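Local structure of Rik1-associated factor 1 (Schizosaccharomyces pombe, 4O9D) at residues Thr33-Tyr38 / Ser90-Leu95; Lys44-Ser49 / Leu62-Phe67; Phe236-Met241 / Asn282-Ser287; Thr276-Ile281 / Gln301-Asp306. The protein contributes, as a subunit of the Clr4 methyltransferase complex, to establishing heterochromatin through histone H3K9 methylation. All blocks are in the same frame, centred on the assembly; numbering follows the deposited sequence.

The four contacts fall in two regions of the eight-sheeted beta-propeller domain of this protein. Contact 2 pairs two strands of one blade; contact 1, about 9 Å away between centres, sets strand 33-38, bonded to strand 44-49 in that same sheet, beside the next blade. Both close before contacts 3 and 4 open. These lie about 11 Å apart between centres, and their segments alternate along the chain (236-241, 276-281, 282-287, 301-306); both join the blade starting at strand 235-241 to that starting at strand 281-286. Contacts 2 and 4 lie about 32 Å apart between centres, on opposite sides of the chain's centre. The ring is thus held by pairing within blades and packing between them.

Contact 1 (Thr33-Tyr38 / Ser90-Leu95); sequences TVCVAY and STISDL
C35 and A37 of strand 33-38 meet I92 and L95 of strand 92-95 through apolar atoms. L95 CD1 touches both residues, lying 3.6 Å from A37 CB and 4.0 Å from C35 CB. With chi1 at 32°, an unusual value away from the staggered positions, CG sits between the backbone N and the carbonyl carbon, and CD1 is carried to the neighbouring strand. C35 SG packs alongside I92 CG2 at 3.8 Å.

One carbonyl is buried without a partner: I92 O faces V34 CG2 at 3.6 Å and is also approached by C35 SG. A water donates to V36 O at 3.2 Å and to L95 O, a bridge between the strands whose second leg is weak.

Other polar groups are engaged locally or in the following blade. D94 OD1 receives L95 N at 3.0 Å from above the carboxylate plane, whereas D94 OD2 forms a salt bridge with K135, and S93 OG bonds to I133 O. Classic beta bulges occur at V34-C35, opposite G48, and at S93-D94.

The two strands run nearly parallel, 17° apart, yet these segments share no direct hydrogen bond: dispersion and one water join them, while I92 makes its backbone bond to S49.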
loop_
_atom_site.group_PDB
_atom_site.type_symbol
_atom_site.label_atom_id
_atom_site.label_comp_id
_atom_site.label_asym_id
_atom_site.label_seq_id
_atom_site.Cartn_x
_atom_site.Cartn_y
_atom_site.Cartn_z
ATOM N N THR A 33 -3.314 12.265 3.157
ATOM C CA THR A 33 -3.293 10.919 3.688
ATOM C C THR A 33 -3.019 9.931 2.557
ATOM O O THR A 33 -3.793 9.840 1.584
ATOM C CB THR A 33 -4.578 10.582 4.431
ATOM O OG1 THR A 33 -4.774 11.549 5.473
ATOM C CG2 THR A 33 -4.502 9.167 5.060
ATOM N N VAL A 34 -1.916 9.198 2.707
ATOM C CA VAL A 34 -1.467 8.233 1.718
ATOM C C VAL A 34 -1.262 6.787 2.222
ATOM O O VAL A 34 -0.856 5.941 1.445
ATOM C CB VAL A 34 -0.170 8.707 1.053
ATOM C CG1 VAL A 34 -0.415 10.059 0.386
ATOM C CG2 VAL A 34 0.992 8.758 2.078
ATOM N N CYS A 35 -1.532 6.506 3.495
ATOM C CA CYS A 35 -1.737 5.121 3.935
ATOM C C CYS A 35 -2.747 5.022 5.075
ATOM O O CYS A 35 -2.938 5.961 5.846
ATOM C CB CYS A 35 -0.442 4.420 4.370
ATOM S SG CYS A 35 0.943 5.467 4.709
ATOM N N VAL A 36 -3.382 3.864 5.155
ATOM C CA VAL A 36 -4.392 3.575 6.152
ATOM C C VAL A 36 -4.217 2.113 6.517
ATOM O O VAL A 36 -3.936 1.280 5.649
ATOM C CB VAL A 36 -5.833 3.731 5.589
ATOM C CG1 VAL A 36 -6.846 3.440 6.690
ATOM C CG2 VAL A 36 -6.055 5.137 4.969
ATOM N N ALA A 37 -4.390 1.779 7.786
ATOM C CA ALA A 37 -4.307 0.384 8.176
ATOM C C ALA A 37 -5.400 0.071 9.154
ATOM O O ALA A 37 -5.860 0.957 9.877
ATOM C CB ALA A 37 -2.941 0.081 8.797
ATOM N N TYR A 38 -5.799 -1.196 9.183
ATOM C CA TYR A 38 -6.731 -1.681 10.179
ATOM C C TYR A 38 -6.041 -2.812 10.931
ATOM O O TYR A 38 -5.249 -3.549 10.358
ATOM C CB TYR A 38 -8.007 -2.210 9.519
ATOM C CG TYR A 38 -8.642 -1.259 8.543
ATOM C CD1 TYR A 38 -9.546 -0.282 8.969
ATOM C CD2 TYR A 38 -8.366 -1.352 7.182
ATOM C CE1 TYR A 38 -10.138 0.598 8.064
ATOM C CE2 TYR A 38 -8.957 -0.494 6.269
ATOM C CZ TYR A 38 -9.847 0.480 6.709
ATOM O OH TYR A 38 -10.437 1.327 5.786
ATOM N N SER A 90 8.191 14.159 8.573
ATOM C CA SER A 90 8.560 13.387 7.387
ATOM C C SER A 90 7.408 12.488 6.933
ATOM O O SER A 90 6.813 11.782 7.735
ATOM C CB SER A 90 9.771 12.492 7.675
ATOM O OG SER A 90 10.825 13.209 8.293
ATOM N N THR A 91 7.132 12.504 5.637
ATOM C CA THR A 91 6.144 11.626 5.024
ATOM C C THR A 91 6.104 10.187 5.558
ATOM O O THR A 91 7.113 9.491 5.611
ATOM C CB THR A 91 6.386 11.586 3.519
ATOM O OG1 THR A 91 6.163 12.902 2.989
ATOM C CG2 THR A 91 5.444 10.574 2.830
ATOM N N ILE A 92 4.914 9.737 5.928
ATOM C CA ILE A 92 4.721 8.350 6.311
ATOM C C ILE A 92 4.612 7.536 5.037
ATOM O O ILE A 92 3.762 7.819 4.188
ATOM C CB ILE A 92 3.449 8.136 7.149
ATOM C CG1 ILE A 92 3.511 8.981 8.428
ATOM C CG2 ILE A 92 3.278 6.634 7.485
ATOM C CD1 ILE A 92 4.567 8.542 9.400
ATOM N N SER A 93 5.467 6.529 4.899
ATOM C CA SER A 93 5.517 5.787 3.654
ATOM C C SER A 93 4.728 4.478 3.768
ATOM O O SER A 93 4.144 4.018 2.794
ATOM C CB SER A 93 6.978 5.550 3.220
ATOM O OG SER A 93 7.682 4.799 4.195
ATOM N N ASP A 94 4.673 3.884 4.948
ATOM C CA ASP A 94 3.858 2.694 5.107
ATOM C C ASP A 94 3.593 2.464 6.580
ATOM O O ASP A 94 4.223 3.066 7.439
ATOM C CB ASP A 94 4.537 1.461 4.481
ATOM C CG ASP A 94 3.518 0.460 3.859
ATOM O OD1 ASP A 94 2.291 0.628 4.074
ATOM O OD2 ASP A 94 3.953 -0.491 3.167
ATOM N N LEU A 95 2.638 1.601 6.870
ATOM C CA LEU A 95 2.384 1.196 8.236
ATOM C C LEU A 95 1.526 -0.042 8.228
ATOM O O LEU A 95 0.822 -0.313 7.254
ATOM C CB LEU A 95 1.734 2.319 9.052
ATOM C CG LEU A 95 0.797 3.297 8.352
ATOM C CD1 LEU A 95 -0.480 2.620 7.936
ATOM C CD2 LEU A 95 0.513 4.477 9.286
HETATM O O HOH W 1 -1.282 -0.091 4.629
#

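Contact 2 (Lys44-Ser49 / Leu62-Phe67); sequences KFALGS and LWIGDF. With EDO (1,2-ethanediol), chain C.
F45 and G65 exchange both backbone bonds of an antiparallel hydrogen-bonded pair: G65 N reaches F45 O at 2.8 Å, nearly straight at 171°, and F45 N reaches G65 O at 3.1 Å. L47 and W63 repeat the exchange, with W63 N meeting L47 O at 2.9 Å in the carbonyl plane, while L47 N is bound by W63 O. A46 and G48 turn their backbone bonds to strand 33-38, and K44 N is taken by N39 OD1.

At the strand end, K44 NZ makes a salt bridge to D66 OD2 at 3.1 Å, the carboxylate oxygen offering its anti lone pair. D66 OD1 has its own donor in S69 N. An ethanediol, probably from the crystallisation liquor, accepts a weak bond from K44 NZ and also bonds to T71.

The F45 ring folds back across the strand, CG between the backbone N and the carbonyl carbon (chi1 67°), and makes a CH-pi contact with G65 CA, 3.7 Å from the ring centroid. The F67 ring lies beside it, roughly parallel (30°) but slid until they barely overlap. Replacing F45 with alanine would probably uncover the G65 backbone and remove one ring packed against F67.

An aromatic ring shielding a cross-strand glycine is a recognised beta-sheet pairing, set here within the antiparallel meander of a propeller blade.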
loop_
_atom_site.group_PDB
_atom_site.type_symbol
_atom_site.label_atom_id
_atom_site.label_comp_id
_atom_site.label_asym_id
_atom_site.label_seq_id
_atom_site.Cartn_x
_atom_site.Cartn_y
_atom_site.Cartn_z
ATOM N N LYS A 44 -9.288 -1.009 15.545
ATOM C CA LYS A 44 -8.509 0.222 15.537
ATOM C C LYS A 44 -7.987 0.432 14.136
ATOM O O LYS A 44 -7.902 -0.530 13.371
ATOM C CB LYS A 44 -7.342 0.113 16.523
ATOM C CG LYS A 44 -7.776 -0.067 17.969
ATOM C CD LYS A 44 -6.588 -0.016 18.913
ATOM C CE LYS A 44 -7.026 0.142 20.364
ATOM N NZ LYS A 44 -7.087 1.583 20.751
ATOM N N PHE A 45 -7.654 1.677 13.801
ATOM C CA PHE A 45 -7.123 1.998 12.486
ATOM C C PHE A 45 -6.015 3.030 12.671
ATOM O O PHE A 45 -5.889 3.625 13.737
ATOM C CB PHE A 45 -8.233 2.563 11.589
ATOM C CG PHE A 45 -8.740 3.892 12.047
ATOM C CD1 PHE A 45 -8.134 5.061 11.620
ATOM C CD2 PHE A 45 -9.814 3.972 12.943
ATOM C CE1 PHE A 45 -8.606 6.314 12.054
ATOM C CE2 PHE A 45 -10.293 5.209 13.385
ATOM C CZ PHE A 45 -9.690 6.381 12.949
ATOM N N ALA A 46 -5.223 3.248 11.635
ATOM C CA ALA A 46 -4.195 4.269 11.675
ATOM C C ALA A 46 -4.065 4.959 10.327
ATOM O O ALA A 46 -4.257 4.339 9.281
ATOM C CB ALA A 46 -2.819 3.669 12.129
ATOM N N LEU A 47 -3.726 6.247 10.366
ATOM C CA LEU A 47 -3.643 7.086 9.175
ATOM C C LEU A 47 -2.267 7.709 9.090
ATOM O O LEU A 47 -1.828 8.347 10.039
ATOM C CB LEU A 47 -4.661 8.233 9.256
ATOM C CG LEU A 47 -6.122 7.895 9.545
ATOM C CD1 LEU A 47 -6.937 9.200 9.752
ATOM C CD2 LEU A 47 -6.736 7.061 8.424
ATOM N N GLY A 48 -1.599 7.556 7.946
ATOM C CA GLY A 48 -0.353 8.241 7.699
ATOM C C GLY A 48 -0.451 9.200 6.537
ATOM O O GLY A 48 -0.988 8.847 5.489
ATOM N N SER A 49 0.090 10.401 6.701
ATOM C CA SER A 49 0.043 11.395 5.638
ATOM C C SER A 49 1.408 11.966 5.302
ATOM O O SER A 49 2.420 11.674 5.973
ATOM C CB SER A 49 -0.949 12.525 5.970
ATOM O OG SER A 49 -0.677 13.121 7.217
ATOM N N LEU A 62 0.565 11.376 11.728
ATOM C CA LEU A 62 0.443 9.958 12.110
ATOM C C LEU A 62 -0.604 9.742 13.215
ATOM O O LEU A 62 -0.400 10.128 14.371
ATOM C CB LEU A 62 1.820 9.397 12.543
ATOM C CG LEU A 62 1.802 7.917 12.948
ATOM C CD1 LEU A 62 1.389 7.021 11.769
ATOM C CD2 LEU A 62 3.150 7.472 13.548
ATOM N N TRP A 63 -1.734 9.124 12.860
ATOM C CA TRP A 63 -2.852 9.019 13.801
ATOM C C TRP A 63 -3.291 7.576 14.044
ATOM O O TRP A 63 -3.151 6.698 13.180
ATOM C CB TRP A 63 -4.036 9.853 13.316
ATOM C CG TRP A 63 -3.711 11.315 13.125
ATOM C CD1 TRP A 63 -2.968 11.867 12.120
ATOM C CD2 TRP A 63 -4.131 12.412 13.962
ATOM N NE1 TRP A 63 -2.891 13.231 12.286
ATOM C CE2 TRP A 63 -3.600 13.588 13.404
ATOM C CE3 TRP A 63 -4.893 12.503 15.135
ATOM C CZ2 TRP A 63 -3.809 14.848 13.976
ATOM C CZ3 TRP A 63 -5.102 13.749 15.700
ATOM C CH2 TRP A 63 -4.569 14.906 15.116
ATOM N N ILE A 64 -3.814 7.334 15.240
ATOM C CA ILE A 64 -4.360 6.032 15.578
ATOM C C ILE A 64 -5.723 6.298 16.149
ATOM O O ILE A 64 -5.862 7.141 17.054
ATOM C CB ILE A 64 -3.523 5.271 16.638
ATOM C CG1 ILE A 64 -2.115 4.976 16.125
ATOM C CG2 ILE A 64 -4.213 3.949 17.012
ATOM C CD1 ILE A 64 -1.349 3.993 17.013
ATOM N N GLY A 65 -6.721 5.596 15.614
ATOM C CA GLY A 65 -8.105 5.764 16.021
ATOM C C GLY A 65 -8.690 4.459 16.538
ATOM O O GLY A 65 -8.140 3.381 16.291
ATOM N N ASP A 66 -9.817 4.567 17.244
ATOM C CA ASP A 66 -10.467 3.438 17.888
ATOM C C ASP A 66 -11.945 3.436 17.502
ATOM O O ASP A 66 -12.648 4.421 17.735
ATOM C CB ASP A 66 -10.332 3.568 19.414
ATOM C CG ASP A 66 -10.928 2.387 20.155
ATOM O OD1 ASP A 66 -12.163 2.347 20.316
ATOM O OD2 ASP A 66 -10.160 1.488 20.564
ATOM N N PHE A 67 -12.416 2.335 16.925
ATOM C CA PHE A 67 -13.773 2.280 16.379
ATOM C C PHE A 67 -14.841 2.249 17.495
ATOM O O PHE A 67 -15.877 2.887 17.382
ATOM C CB PHE A 67 -13.934 1.081 15.438
ATOM C CG PHE A 67 -13.188 1.220 14.117
ATOM C CD1 PHE A 67 -13.258 2.395 13.374
ATOM C CD2 PHE A 67 -12.427 0.171 13.617
ATOM C CE1 PHE A 67 -12.586 2.519 12.146
ATOM C CE2 PHE A 67 -11.747 0.286 12.387
ATOM C CZ PHE A 67 -11.829 1.472 11.655
HETATM C C1 EDO C . -6.322 5.860 19.838
HETATM O O1 EDO C . -6.182 4.571 20.453
HETATM C C2 EDO C . -7.740 6.394 20.042
HETATM O O2 EDO C . -8.145 6.313 21.416
#

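Contact 3 (Phe236-Met241 / Asn282-Ser287); sequences FTSLYM and NHATIS
Y240 and T285 form the close-packed part of this contact. Swung away from the backbone N (chi1 179°), the Y240 ring reaches across strand 282-286 and spreads over the threonine in a CH-pi contact; T285 CB lies 4.0 Å from the ring centroid, only 7° off the normal. Y240 CB presses on A284 O at 3.3 Å, and Y240 CE1 comes within 3.6 Å of I286 O. T285 OG1 bonds to T294 OG1 and W344 NE1.

S238 supplies the single direct hydrogen bond: its OG accepts from A284 N at 3.1 Å, almost straight. A side-chain acceptor thus stands in for a strand-to-strand bond between two propeller blades, whose innermost strands run in the same sense, 33° apart, while each pairs within its own sheet. Strand 281-286 falls within the repeat WD 2.

Looser contact lies around T237, N282 and H283. A water binds H283 ND1 at 2.6 Å, near the imidazole plane, and reaches S238 OG only weakly. N282 directs its amide toward the A337 and I339 carbonyls, and T237 OG1 bonds to S251 and I281 O. Near the other end, a second water donates to I286 O at 2.6 Å and bonds to Y240 OH.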
loop_
_atom_site.group_PDB
_atom_site.type_symbol
_atom_site.label_atom_id
_atom_site.label_comp_id
_atom_site.label_asym_id
_atom_site.label_seq_id
_atom_site.Cartn_x
_atom_site.Cartn_y
_atom_site.Cartn_z
ATOM N N PHE A 236 9.822 -1.355 -11.089
ATOM C CA PHE A 236 8.622 -1.962 -10.558
ATOM C C PHE A 236 7.886 -1.000 -9.642
ATOM O O PHE A 236 8.493 -0.310 -8.824
ATOM C CB PHE A 236 8.935 -3.296 -9.889
ATOM C CG PHE A 236 9.172 -4.382 -10.886
ATOM C CD1 PHE A 236 10.369 -4.449 -11.580
ATOM C CD2 PHE A 236 8.177 -5.287 -11.187
ATOM C CE1 PHE A 236 10.564 -5.413 -12.551
ATOM C CE2 PHE A 236 8.372 -6.251 -12.157
ATOM C CZ PHE A 236 9.550 -6.318 -12.836
ATOM N N THR A 237 6.568 -0.965 -9.825
ATOM C CA THR A 237 5.710 0.027 -9.222
ATOM C C THR A 237 4.691 -0.581 -8.269
ATOM O O THR A 237 4.199 0.102 -7.393
ATOM C CB THR A 237 4.937 0.854 -10.298
ATOM O OG1 THR A 237 4.133 -0.009 -11.131
ATOM C CG2 THR A 237 5.904 1.650 -11.181
ATOM N N SER A 238 4.372 -1.863 -8.414
ATOM C CA SER A 238 3.312 -2.397 -7.583
ATOM C C SER A 238 3.343 -3.932 -7.525
ATOM O O SER A 238 3.667 -4.568 -8.503
ATOM C CB SER A 238 1.976 -1.904 -8.171
ATOM O OG SER A 238 0.902 -2.673 -7.724
ATOM N N LEU A 239 2.995 -4.496 -6.370
ATOM C CA LEU A 239 2.998 -5.944 -6.124
ATOM C C LEU A 239 1.694 -6.273 -5.456
ATOM O O LEU A 239 1.283 -5.568 -4.512
ATOM C CB LEU A 239 4.119 -6.342 -5.129
ATOM C CG LEU A 239 5.590 -6.200 -5.481
ATOM C CD1 LEU A 239 6.477 -6.777 -4.313
ATOM C CD2 LEU A 239 5.942 -6.925 -6.752
ATOM N N TYR A 240 1.027 -7.322 -5.924
ATOM C CA TYR A 240 -0.254 -7.682 -5.337
ATOM C C TYR A 240 -0.379 -9.199 -5.272
ATOM O O TYR A 240 -0.287 -9.855 -6.300
ATOM C CB TYR A 240 -1.404 -7.076 -6.160
ATOM C CG TYR A 240 -2.773 -7.396 -5.649
ATOM C CD1 TYR A 240 -3.354 -8.641 -5.890
ATOM C CD2 TYR A 240 -3.512 -6.450 -4.947
ATOM C CE1 TYR A 240 -4.646 -8.932 -5.448
ATOM C CE2 TYR A 240 -4.822 -6.735 -4.500
ATOM C CZ TYR A 240 -5.369 -7.983 -4.750
ATOM O OH TYR A 240 -6.626 -8.292 -4.282
ATOM N N MET A 241 -0.591 -9.733 -4.070
ATOM C CA MET A 241 -0.714 -11.182 -3.854
ATOM C C MET A 241 -2.208 -11.607 -3.834
ATOM O O MET A 241 -3.027 -11.026 -3.105
ATOM C CB MET A 241 -0.026 -11.572 -2.526
ATOM C CG MET A 241 -0.157 -13.057 -2.153
ATOM S SD MET A 241 0.886 -14.132 -3.198
ATOM C CE MET A 241 2.530 -13.688 -2.606
ATOM N N ASN A 282 0.331 2.809 -11.558
ATOM C CA ASN A 282 0.287 2.999 -10.104
ATOM C C ASN A 282 -0.043 1.696 -9.362
ATOM O O ASN A 282 0.529 1.432 -8.302
ATOM C CB ASN A 282 -0.773 4.034 -9.699
ATOM C CG ASN A 282 -0.402 5.468 -10.081
ATOM O OD1 ASN A 282 0.751 5.793 -10.326
ATOM N ND2 ASN A 282 -1.402 6.328 -10.121
ATOM N N HIS A 283 -0.981 0.899 -9.893
ATOM C CA HIS A 283 -1.469 -0.282 -9.167
ATOM C C HIS A 283 -1.868 -1.396 -10.127
ATOM O O HIS A 283 -2.618 -1.154 -11.087
ATOM C CB HIS A 283 -2.709 0.061 -8.305
ATOM C CG HIS A 283 -2.460 1.102 -7.262
ATOM N ND1 HIS A 283 -1.737 0.845 -6.120
ATOM C CD2 HIS A 283 -2.822 2.411 -7.196
ATOM C CE1 HIS A 283 -1.647 1.952 -5.397
ATOM N NE2 HIS A 283 -2.309 2.911 -6.018
ATOM N N ALA A 284 -1.397 -2.609 -9.850
ATOM C CA ALA A 284 -1.880 -3.802 -10.550
ATOM C C ALA A 284 -2.589 -4.713 -9.554
ATOM O O ALA A 284 -2.174 -4.782 -8.382
ATOM C CB ALA A 284 -0.712 -4.541 -11.184
ATOM N N THR A 285 -3.642 -5.418 -9.987
ATOM C CA THR A 285 -4.285 -6.403 -9.102
ATOM C C THR A 285 -4.623 -7.697 -9.836
ATOM O O THR A 285 -4.436 -7.822 -11.052
ATOM C CB THR A 285 -5.610 -5.880 -8.430
ATOM O OG1 THR A 285 -6.677 -5.890 -9.391
ATOM C CG2 THR A 285 -5.417 -4.473 -7.868
ATOM N N ILE A 286 -5.067 -8.679 -9.064
ATOM C CA ILE A 286 -5.712 -9.859 -9.622
ATOM C C ILE A 286 -7.094 -9.915 -9.012
ATOM O O ILE A 286 -7.226 -9.682 -7.807
ATOM C CB ILE A 286 -5.015 -11.162 -9.183
ATOM C CG1 ILE A 286 -3.547 -11.185 -9.596
ATOM C CG2 ILE A 286 -5.758 -12.355 -9.772
ATOM C CD1 ILE A 286 -2.720 -12.221 -8.816
ATOM N N SER A 287 -8.104 -10.297 -9.786
ATOM C CA SER A 287 -9.454 -10.451 -9.236
ATOM C C SER A 287 -9.516 -11.521 -8.157
ATOM O O SER A 287 -8.661 -12.401 -8.091
ATOM C CB SER A 287 -10.486 -10.783 -10.340
ATOM O OG SER A 287 -10.228 -12.054 -10.927
HETATM O O HOH W 2 -0.138 -0.981 -5.075
HETATM O O HOH W 3 -8.007 -10.273 -5.381
#

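Contact 4 (Thr276-Ile281 / Gln301-Asp306); sequences TTQKDI and QTFVWD
F303 presents its ring to T276, T277 and Q278, which lie where strand 269-276 gives way to the loop leading into the next blade. T276 OG1 stands over one ring face, near its CD1 side, 3.6 Å from F303 CD1. Q278 runs antiparallel alongside the phenyl, its CD 3.5 Å from F303 CD1; the amide is turned 59° from the ring plane, and NE2 lies at the ring edge. T277 OG1 approaches F303 CZ at 3.8 Å, the two side chains crossing at about a right angle. Beyond them, T276 CB meets the edge of the W305 indole at CH2, 4.1 Å away, and W305 in turn meets the ring of F274 from the preceding blade.

The loop thus carries the chain from the last strand of one propeller blade to the first strand of the next, packing on the third strand of that second blade; both segments lie within the repeat WD 2.

Hydrogen bonds shape the loop. With T276 OG1 anti to the backbone nitrogen, chi1 175°, the hydroxyl accepts from Q278 N at 3.1 Å and 170°, an ST turn. The same hydroxyl donates to Q278 OE1 at 3.0 Å, and S295 OG also bonds to that oxygen. Q278 NE2 bonds to D299 OD1, while D299 OD2 receives Q301 NE2, so one carboxylate serves two glutamines. Q301 O lies close to Q278 NE2, but the angle is too poor for a bond. With an alanine in place of Q278, the T276 hydroxyl would probably lose its acceptor, D299 OD1 its amide donor, and F303 CD1 much of its cover.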
loop_
_atom_site.group_PDB
_atom_site.type_symbol
_atom_site.label_atom_id
_atom_site.label_comp_id
_atom_site.label_asym_id
_atom_site.label_seq_id
_atom_site.Cartn_x
_atom_site.Cartn_y
_atom_site.Cartn_z
ATOM N N THR A 276 0.730 -2.750 -21.748
ATOM C CA THR A 276 -0.259 -1.683 -21.761
ATOM C C THR A 276 0.400 -0.454 -22.305
ATOM O O THR A 276 1.620 -0.274 -22.139
ATOM C CB THR A 276 -0.703 -1.320 -20.334
ATOM O OG1 THR A 276 -1.591 -0.196 -20.376
ATOM C CG2 THR A 276 0.486 -0.940 -19.506
ATOM N N THR A 277 -0.405 0.429 -22.880
ATOM C CA THR A 277 0.092 1.714 -23.357
ATOM C C THR A 277 0.302 2.749 -22.241
ATOM O O THR A 277 0.917 3.795 -22.469
ATOM C CB THR A 277 -0.879 2.309 -24.385
ATOM O OG1 THR A 277 -2.202 2.253 -23.858
ATOM C CG2 THR A 277 -0.822 1.524 -25.667
ATOM N N GLN A 278 -0.197 2.465 -21.039
ATOM C CA GLN A 278 0.015 3.364 -19.903
ATOM C C GLN A 278 1.495 3.584 -19.633
ATOM O O GLN A 278 2.258 2.632 -19.505
ATOM C CB GLN A 278 -0.636 2.786 -18.646
ATOM C CG GLN A 278 -2.126 2.659 -18.785
ATOM C CD GLN A 278 -2.734 1.792 -17.729
ATOM O OE1 GLN A 278 -2.447 0.598 -17.659
ATOM N NE2 GLN A 278 -3.581 2.382 -16.893
ATOM N N LYS A 279 1.900 4.840 -19.527
ATOM C CA LYS A 279 3.297 5.147 -19.329
ATOM C C LYS A 279 3.691 5.123 -17.851
ATOM O O LYS A 279 4.879 5.085 -17.536
ATOM C CB LYS A 279 3.616 6.506 -19.949
ATOM C CG LYS A 279 3.058 7.671 -19.174
ATOM C CD LYS A 279 2.732 8.835 -20.101
ATOM C CE LYS A 279 2.698 10.150 -19.342
ATOM N NZ LYS A 279 3.247 11.257 -20.184
ATOM N N ASP A 280 2.708 5.129 -16.945
ATOM C CA ASP A 280 3.007 5.091 -15.518
ATOM C C ASP A 280 1.952 4.274 -14.788
ATOM O O ASP A 280 0.832 4.752 -14.569
ATOM C CB ASP A 280 3.045 6.517 -14.943
ATOM C CG ASP A 280 3.737 6.589 -13.579
ATOM O OD1 ASP A 280 3.862 5.547 -12.883
ATOM O OD2 ASP A 280 4.154 7.702 -13.202
ATOM N N ILE A 281 2.292 3.047 -14.400
ATOM C CA ILE A 281 1.322 2.207 -13.702
ATOM C C ILE A 281 1.443 2.425 -12.185
ATOM O O ILE A 281 2.535 2.245 -11.585
ATOM C CB ILE A 281 1.520 0.695 -14.015
ATOM C CG1 ILE A 281 1.428 0.403 -15.514
ATOM C CG2 ILE A 281 0.502 -0.147 -13.249
ATOM C CD1 ILE A 281 1.581 -1.113 -15.818
ATOM N N GLN A 301 -7.201 5.705 -15.897
ATOM C CA GLN A 301 -8.066 4.606 -16.332
ATOM C C GLN A 301 -7.400 3.288 -15.981
ATOM O O GLN A 301 -6.211 3.273 -15.689
ATOM C CB GLN A 301 -8.352 4.693 -17.838
ATOM C CG GLN A 301 -7.116 4.605 -18.710
ATOM C CD GLN A 301 -7.394 5.080 -20.134
ATOM O OE1 GLN A 301 -8.478 5.612 -20.425
ATOM N NE2 GLN A 301 -6.413 4.910 -21.024
ATOM N N THR A 302 -8.179 2.205 -15.975
ATOM C CA THR A 302 -7.687 0.877 -15.592
ATOM C C THR A 302 -7.908 -0.082 -16.750
ATOM O O THR A 302 -9.060 -0.258 -17.207
ATOM C CB THR A 302 -8.476 0.329 -14.384
ATOM O OG1 THR A 302 -8.268 1.162 -13.235
ATOM C CG2 THR A 302 -8.082 -1.111 -14.078
ATOM N N PHE A 303 -6.829 -0.679 -17.249
ATOM C CA PHE A 303 -6.953 -1.760 -18.232
ATOM C C PHE A 303 -7.233 -3.074 -17.498
ATOM O O PHE A 303 -6.682 -3.305 -16.434
ATOM C CB PHE A 303 -5.684 -1.874 -19.103
ATOM C CG PHE A 303 -5.581 -0.804 -20.171
ATOM C CD1 PHE A 303 -5.135 0.458 -19.863
ATOM C CD2 PHE A 303 -5.955 -1.073 -21.484
ATOM C CE1 PHE A 303 -5.036 1.434 -20.822
ATOM C CE2 PHE A 303 -5.870 -0.094 -22.449
ATOM C CZ PHE A 303 -5.401 1.164 -22.115
ATOM N N VAL A 304 -8.100 -3.912 -18.062
ATOM C CA VAL A 304 -8.421 -5.221 -17.490
ATOM C C VAL A 304 -8.234 -6.326 -18.518
ATOM O O VAL A 304 -8.616 -6.143 -19.670
ATOM C CB VAL A 304 -9.850 -5.285 -17.022
ATOM C CG1 VAL A 304 -10.108 -6.644 -16.338
ATOM C CG2 VAL A 304 -10.140 -4.110 -16.055
ATOM N N TRP A 305 -7.664 -7.463 -18.087
ATOM C CA TRP A 305 -7.419 -8.612 -18.956
ATOM C C TRP A 305 -8.019 -9.861 -18.344
ATOM O O TRP A 305 -8.027 -10.035 -17.137
ATOM C CB TRP A 305 -5.906 -8.886 -19.115
ATOM C CG TRP A 305 -5.126 -7.860 -19.843
ATOM C CD1 TRP A 305 -4.940 -7.779 -21.196
ATOM C CD2 TRP A 305 -4.397 -6.767 -19.272
ATOM N NE1 TRP A 305 -4.151 -6.697 -21.495
ATOM C CE2 TRP A 305 -3.796 -6.066 -20.334
ATOM C CE3 TRP A 305 -4.191 -6.317 -17.963
ATOM C CZ2 TRP A 305 -3.000 -4.936 -20.135
ATOM C CZ3 TRP A 305 -3.397 -5.189 -17.762
ATOM C CH2 TRP A 305 -2.819 -4.508 -18.845
ATOM N N ASP A 306 -8.508 -10.741 -19.201
ATOM C CA ASP A 306 -8.875 -12.088 -18.833
ATOM C C ASP A 306 -7.628 -12.912 -19.036
ATOM O O ASP A 306 -7.146 -13.038 -20.157
ATOM C CB ASP A 306 -9.967 -12.571 -19.798
ATOM C CG ASP A 306 -10.359 -14.020 -19.588
ATOM O OD1 ASP A 306 -9.623 -14.801 -18.944
ATOM O OD2 ASP A 306 -11.441 -14.380 -20.076
#